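Local atomic coordinates of CELL WALL surface anchor family protein (Streptococcus pneumoniae, PDB entry 2WW8), a protein that sits on the pneumococcal pilus as its adhesin, RrgA, and probably recognises host cells through an integrin-like domain carried on Ig-like and CNA_B-type domains. Residues E186-K191 with T209-T214; R697-P702 with V710-I715. One frame throughout, in Å; residues are numbered along the deposited sequence. Where two conformers were deposited one is given.

Interaction 1: E186-K191 with T209-T214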
loop_
_atom_site.group_PDB
_atom_site.type_symbol
_atom_site.label_atom_id
_atom_site.label_comp_id
_atom_site.label_asym_id
_atom_site.label_seq_id
_atom_site.Cartn_x
_atom_site.Cartn_y
_atom_site.Cartn_z
ATOM N N GLU A 186 8.363 -9.773 -12.428
ATOM C CA GLU A 186 7.834 -10.934 -11.725
ATOM C C GLU A 186 6.604 -10.644 -10.854
ATOM O O GLU A 186 6.020 -11.561 -10.251
ATOM C CB GLU A 186 8.945 -11.576 -10.897
ATOM C CG GLU A 186 10.044 -12.152 -11.710
ATOM C CD GLU A 186 11.085 -11.096 -12.155
ATOM O OE1 GLU A 186 11.094 -9.964 -11.646
ATOM O OE2 GLU A 186 11.910 -11.438 -13.026
ATOM N N GLY A 187 6.202 -9.376 -10.753
ATOM C CA GLY A 187 5.041 -9.032 -9.905
ATOM C C GLY A 187 5.254 -7.698 -9.252
ATOM O O GLY A 187 5.406 -6.706 -9.947
ATOM N N THR A 188 5.251 -7.645 -7.928
ATOM C CA THR A 188 5.551 -6.384 -7.257
ATOM C C THR A 188 6.371 -6.699 -5.988
ATOM O O THR A 188 6.367 -7.833 -5.497
ATOM C CB THR A 188 4.247 -5.695 -6.809
ATOM O OG1 THR A 188 3.719 -6.447 -5.718
ATOM C CG2 THR A 188 3.187 -5.605 -7.955
ATOM N N LEU A 189 7.093 -5.709 -5.467
ATOM C CA LEU A 189 7.729 -5.867 -4.188
ATOM C C LEU A 189 7.568 -4.530 -3.469
ATOM O O LEU A 189 7.244 -3.510 -4.120
ATOM C CB LEU A 189 9.200 -6.362 -4.268
ATOM C CG LEU A 189 10.174 -5.562 -5.147
ATOM C CD1 LEU A 189 10.507 -4.241 -4.432
ATOM C CD2 LEU A 189 11.491 -6.301 -5.448
ATOM N N SER A 190 7.763 -4.552 -2.143
ATOM C CA SER A 190 7.565 -3.325 -1.360
ATOM C C SER A 190 8.348 -3.376 -0.079
ATOM O O SER A 190 8.541 -4.436 0.489
ATOM C CB SER A 190 6.080 -3.014 -1.101
ATOM O OG SER A 190 5.555 -3.819 -0.045
ATOM N N LYS A 191 8.787 -2.214 0.381
ATOM C CA LYS A 191 9.479 -2.061 1.652
ATOM C C LYS A 191 9.157 -0.698 2.235
ATOM O O LYS A 191 9.209 0.335 1.530
ATOM C CB LYS A 191 10.982 -2.165 1.459
ATOM C CG LYS A 191 11.681 -2.169 2.850
ATOM C CD LYS A 191 13.110 -2.690 2.743
ATOM C CE LYS A 191 13.764 -2.458 4.090
ATOM N NZ LYS A 191 15.221 -2.626 3.913
ATOM N N THR A 209 6.852 -6.731 1.316
ATOM C CA THR A 209 5.902 -7.608 0.670
ATOM C C THR A 209 6.454 -8.015 -0.705
ATOM O O THR A 209 7.302 -7.306 -1.260
ATOM C CB THR A 209 4.504 -6.997 0.498
ATOM O OG1 THR A 209 4.487 -6.042 -0.574
ATOM C CG2 THR A 209 3.953 -6.369 1.777
ATOM N N VAL A 210 5.963 -9.155 -1.214
ATOM C CA VAL A 210 6.332 -9.661 -2.522
ATOM C C VAL A 210 5.059 -10.312 -3.061
ATOM O O VAL A 210 4.381 -11.035 -2.345
ATOM C CB VAL A 210 7.463 -10.709 -2.452
ATOM C CG1 VAL A 210 7.714 -11.249 -3.859
ATOM C CG2 VAL A 210 8.766 -10.045 -1.936
ATOM N N SER A 211 4.729 -10.011 -4.309
ATOM C CA SER A 211 3.596 -10.646 -4.970
ATOM C C SER A 211 4.094 -11.140 -6.313
ATOM O O SER A 211 4.989 -10.520 -6.937
ATOM C CB SER A 211 2.460 -9.648 -5.125
ATOM O OG SER A 211 2.704 -8.865 -6.268
ATOM N N GLY A 212 3.575 -12.293 -6.735
ATOM C CA GLY A 212 4.068 -12.947 -7.955
ATOM C C GLY A 212 3.204 -12.716 -9.192
ATOM O O GLY A 212 2.252 -11.890 -9.224
ATOM N N LYS A 213 3.531 -13.489 -10.217
ATOM C CA LYS A 213 2.825 -13.419 -11.482
ATOM C C LYS A 213 2.730 -14.839 -12.062
ATOM O O LYS A 213 3.700 -15.606 -12.045
ATOM C CB LYS A 213 3.568 -12.489 -12.456
ATOM C CG LYS A 213 2.865 -12.319 -13.817
ATOM C CD LYS A 213 3.528 -11.269 -14.707
ATOM C CE LYS A 213 3.576 -9.861 -14.066
ATOM N NZ LYS A 213 4.321 -8.857 -14.930
ATOM N N THR A 214 1.559 -15.189 -12.579
ATOM C CA THR A 214 1.404 -16.427 -13.308
ATOM C C THR A 214 1.610 -16.161 -14.815
ATOM O O THR A 214 0.922 -15.321 -15.400
ATOM C CB THR A 214 -0.009 -17.073 -13.007
ATOM O OG1 THR A 214 -0.120 -17.296 -11.588
ATOM C CG2 THR A 214 -0.126 -18.424 -13.729
HETATM O O HOH W 1 4.081 -6.639 -12.539
HETATM O O HOH W 2 4.178 -5.993 -3.147
#
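Thr188 and Ser211 face each other across two antiparallel strands and exchange a pair of backbone bonds: Thr188 N gives to Ser211 O, and Ser211 N to Thr188 O at 3.0 Å, almost straight (170°). Above them, in one of the two conformers of Ser211, its OG lies 2.7 Å from Thr188 OG1. Two residues on, Ser190 OG and Thr209 OG1 lie unusually close, 2.5 Å apart, and how the proton is shared there is not settled. All four oxygens take the crowded position between backbone N and carbonyl carbon (Thr188 chi1 71°), which brings the facing oxygens of each cross-strand pair within hydrogen-bonding distance on one face. A water 2.7 Å from Thr188 OG1 and 2.6 Å from Thr209 OG1 joins the two pairs. Short hydroxyl side chains suit this face: Thr188 and Ser211 are partly exposed, whereas Ser190 and Thr209 are buried.

The backbones belong to the hairpin of strands 187-196 and 203-218, flanked by strands 171-184 and 673-682. Thr188 with Ser211 and Ser190 with Thr209 are its hydrogen-bonded pairs, each closed by two N-H...O bonds. Leu189 and Val210, the non-hydrogen-bonded pair between them, turn to the opposite, tightly packed face. Their mutual touch is slight, CB to CG2 4.4 Å, because the rest of the leucine side chain packs on Phe713 and Pro714, while Val210 packs on Ile593 and Ile598.

At the end of the ladder, Gly187 brings its CA within 3.3 Å of Ser211 O; at these backbone angles a CB would jam against the preceding carbonyl O and collide with Ser211 O. Beyond it Lys213 lies on the looser, partly exposed side, its CB 3.4 Å from Glu186 O. The lysine chain bends at chi3 (-59°), and NZ bonds to Pro185 O and more weakly to a water held by Gly187 O.

Interaction 2: R697-P702 with V710-I715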
loop_
_atom_site.group_PDB
_atom_site.type_symbol
_atom_site.label_atom_id
_atom_site.label_comp_id
_atom_site.label_asym_id
_atom_site.label_seq_id
_atom_site.Cartn_x
_atom_site.Cartn_y
_atom_site.Cartn_z
ATOM N N ARG A 697 21.715 -3.205 0.951
ATOM C CA ARG A 697 21.039 -3.588 -0.318
ATOM C C ARG A 697 20.062 -4.741 -0.082
ATOM O O ARG A 697 20.486 -5.876 0.247
ATOM C CB ARG A 697 22.075 -3.918 -1.407
ATOM C CG ARG A 697 21.330 -4.246 -2.724
ATOM C CD ARG A 697 22.154 -4.952 -3.792
ATOM N NE ARG A 697 21.424 -4.820 -5.059
ATOM C CZ ARG A 697 21.864 -5.308 -6.221
ATOM N NH1 ARG A 697 23.000 -5.995 -6.246
ATOM N NH2 ARG A 697 21.166 -5.127 -7.349
ATOM N N THR A 698 18.767 -4.438 -0.250
ATOM C CA THR A 698 17.661 -5.368 -0.080
ATOM C C THR A 698 17.145 -5.962 -1.385
ATOM O O THR A 698 16.785 -5.211 -2.264
ATOM C CB THR A 698 16.515 -4.696 0.719
ATOM O OG1 THR A 698 17.065 -4.131 1.912
ATOM C CG2 THR A 698 15.507 -5.755 1.210
ATOM N N THR A 699 17.109 -7.281 -1.536
ATOM C CA THR A 699 16.943 -7.887 -2.872
ATOM C C THR A 699 15.936 -9.016 -2.818
ATOM O O THR A 699 15.750 -9.696 -1.784
ATOM C CB THR A 699 18.292 -8.396 -3.494
ATOM O OG1 THR A 699 18.862 -9.455 -2.689
ATOM C CG2 THR A 699 19.327 -7.252 -3.514
ATOM N N LEU A 700 15.289 -9.203 -3.961
ATOM C CA LEU A 700 14.532 -10.413 -4.224
ATOM C C LEU A 700 15.243 -11.156 -5.350
ATOM O O LEU A 700 15.524 -10.558 -6.424
ATOM C CB LEU A 700 13.122 -10.013 -4.695
ATOM C CG LEU A 700 12.300 -11.176 -5.298
ATOM C CD1 LEU A 700 12.013 -12.238 -4.242
ATOM C CD2 LEU A 700 10.994 -10.630 -5.929
ATOM N N HIS A 701 15.569 -12.431 -5.131
ATOM C CA HIS A 701 15.956 -13.295 -6.260
ATOM C C HIS A 701 14.648 -14.045 -6.535
ATOM O O HIS A 701 14.288 -14.892 -5.731
ATOM C CB HIS A 701 17.043 -14.325 -5.906
ATOM C CG HIS A 701 18.408 -13.724 -5.763
ATOM N ND1 HIS A 701 18.781 -12.981 -4.664
ATOM C CD2 HIS A 701 19.493 -13.763 -6.575
ATOM C CE1 HIS A 701 20.032 -12.571 -4.807
ATOM N NE2 HIS A 701 20.496 -13.054 -5.948
ATOM N N PRO A 702 13.947 -13.747 -7.657
ATOM C CA PRO A 702 12.678 -14.446 -7.878
ATOM C C PRO A 702 12.823 -15.955 -8.017
ATOM O O PRO A 702 11.856 -16.656 -7.754
ATOM C CB PRO A 702 12.176 -13.877 -9.248
ATOM C CG PRO A 702 12.789 -12.519 -9.294
ATOM C CD PRO A 702 14.181 -12.716 -8.682
ATOM N N VAL A 710 18.205 -10.307 -10.014
ATOM C CA VAL A 710 18.120 -9.691 -8.726
ATOM C C VAL A 710 17.276 -8.440 -8.919
ATOM O O VAL A 710 17.497 -7.624 -9.831
ATOM C CB VAL A 710 19.506 -9.256 -8.242
ATOM C CG1 VAL A 710 19.422 -9.069 -6.764
ATOM C CG2 VAL A 710 20.469 -10.345 -8.508
ATOM N N ARG A 711 16.292 -8.298 -8.053
ATOM C CA ARG A 711 15.486 -7.086 -8.011
ATOM C C ARG A 711 15.643 -6.374 -6.646
ATOM O O ARG A 711 15.437 -7.011 -5.627
ATOM C CB ARG A 711 13.995 -7.436 -8.189
ATOM C CG ARG A 711 13.638 -8.467 -9.312
ATOM C CD ARG A 711 14.128 -7.925 -10.620
ATOM N NE ARG A 711 13.635 -8.694 -11.759
ATOM C CZ ARG A 711 14.299 -8.814 -12.894
ATOM N NH1 ARG A 711 15.502 -8.260 -13.016
ATOM N NH2 ARG A 711 13.787 -9.512 -13.900
ATOM N N ASP A 712 15.952 -5.076 -6.646
ATOM C CA ASP A 712 16.069 -4.252 -5.460
ATOM C C ASP A 712 14.721 -3.812 -4.879
ATOM O O ASP A 712 13.818 -3.425 -5.597
ATOM C CB ASP A 712 16.925 -3.000 -5.736
ATOM C CG ASP A 712 18.393 -3.348 -5.863
ATOM O OD1 ASP A 712 18.966 -3.672 -4.801
ATOM O OD2 ASP A 712 18.943 -3.408 -7.003
ATOM N N PHE A 713 14.629 -3.857 -3.558
ATOM C CA PHE A 713 13.584 -3.178 -2.801
ATOM C C PHE A 713 13.971 -1.707 -2.559
ATOM O O PHE A 713 15.160 -1.380 -2.378
ATOM C CB PHE A 713 13.485 -3.831 -1.395
ATOM C CG PHE A 713 12.778 -5.159 -1.394
ATOM C CD1 PHE A 713 13.460 -6.333 -1.676
ATOM C CD2 PHE A 713 11.459 -5.227 -0.952
ATOM C CE1 PHE A 713 12.778 -7.566 -1.625
ATOM C CE2 PHE A 713 10.770 -6.419 -0.888
ATOM C CZ PHE A 713 11.440 -7.594 -1.218
ATOM N N PRO A 714 12.976 -0.820 -2.438
ATOM C CA PRO A 714 13.342 0.560 -2.083
ATOM C C PRO A 714 13.651 0.683 -0.568
ATOM O O PRO A 714 13.278 -0.234 0.158
ATOM C CB PRO A 714 12.078 1.338 -2.448
ATOM C CG PRO A 714 10.963 0.353 -2.235
ATOM C CD PRO A 714 11.520 -0.999 -2.613
ATOM N N ILE A 715 14.343 1.730 -0.088
ATOM C CA ILE A 715 14.900 1.744 1.284
ATOM C C ILE A 715 14.521 2.994 2.140
ATOM O O ILE A 715 14.862 4.110 1.758
ATOM C CB ILE A 715 16.466 1.693 1.263
ATOM C CG1 ILE A 715 16.999 0.664 0.264
ATOM C CG2 ILE A 715 16.995 1.335 2.636
ATOM C CD1 ILE A 715 16.783 -0.707 0.793
HETATM O O HOH W 3 18.008 -2.477 -2.290
#
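The edge hairpin of a five-stranded antiparallel sheet, formed by strands 699-701 and 711-712, brings Arg697 against Asp712 in a side-on salt bridge. Arg697 NE reaches Asp712 OD1 at 2.7 Å and NH2 reaches OD2 at 2.8 Å. Both bonds are nearly straight and come to the syn sides of the carboxylate, whose plane lies 22° from that of the guanidinium. An extended arginine chain, with CG anti to the backbone N (chi1 -177°), spans the distance from a loop position, and the two-nitrogen grip fixes the rotation of both groups. A water that accepts from Thr698 N also lies within hydrogen-bonding distance of Asp712 OD1.

Within this Ig-like domain, which belongs to the tip pilin GBS104-like family, Leu700 and Arg711 form the hydrogen-bonded pair. Leu700 N to Arg711 O, at 2.8 Å, and the return bond from Arg711 N to Leu700 O both lie in the carbonyl plane. Phe713 N extends the ladder to Thr698 O.

Beside the salt bridge, Val710 uses its two branches separately: CG1 presses on Thr699 CB at 3.5 Å, and CG2 meets His701 NE2 at 3.7 Å, with CG1 also over one face of the imidazole near its rim. A branched aliphatic residue can thus touch two neighbours at once, one with each methyl. On the buried side Phe713 turns the edge of its ring to the backbone of 698-700, while its CD1 touches Thr698 CG2 at 3.6 Å and its CE1 lies 3.9 Å from Leu700 CB. Further along, Ile715 CD1 rests on Thr698 OG1, a hydroxyl that bonds to Gly696 O.

Interaction 1 closes before interaction 2 opens along the chain, and their centres lie about 11 Å apart. They belong to different sheets: strands 187-196 and 203-218 pair with 171-184 and 673-682, whereas 699-701 pairs with 593-601 and 711-712 forms that sheet's edge. Leu189 and Val210 of the first contact pack against Phe713 of the second, so the two hairpins face each other across a shared hydrophobic interior. Glu186 OE2 bridges to Arg711 NH2, and Lys191, covalently linked through NZ to Asn695 CG, probably also bonds to Thr698 OG1. This covalent crosslink ties the early hairpin to the chain just before segment 697-702, as in the isopeptide bonds of Gram-positive pilins.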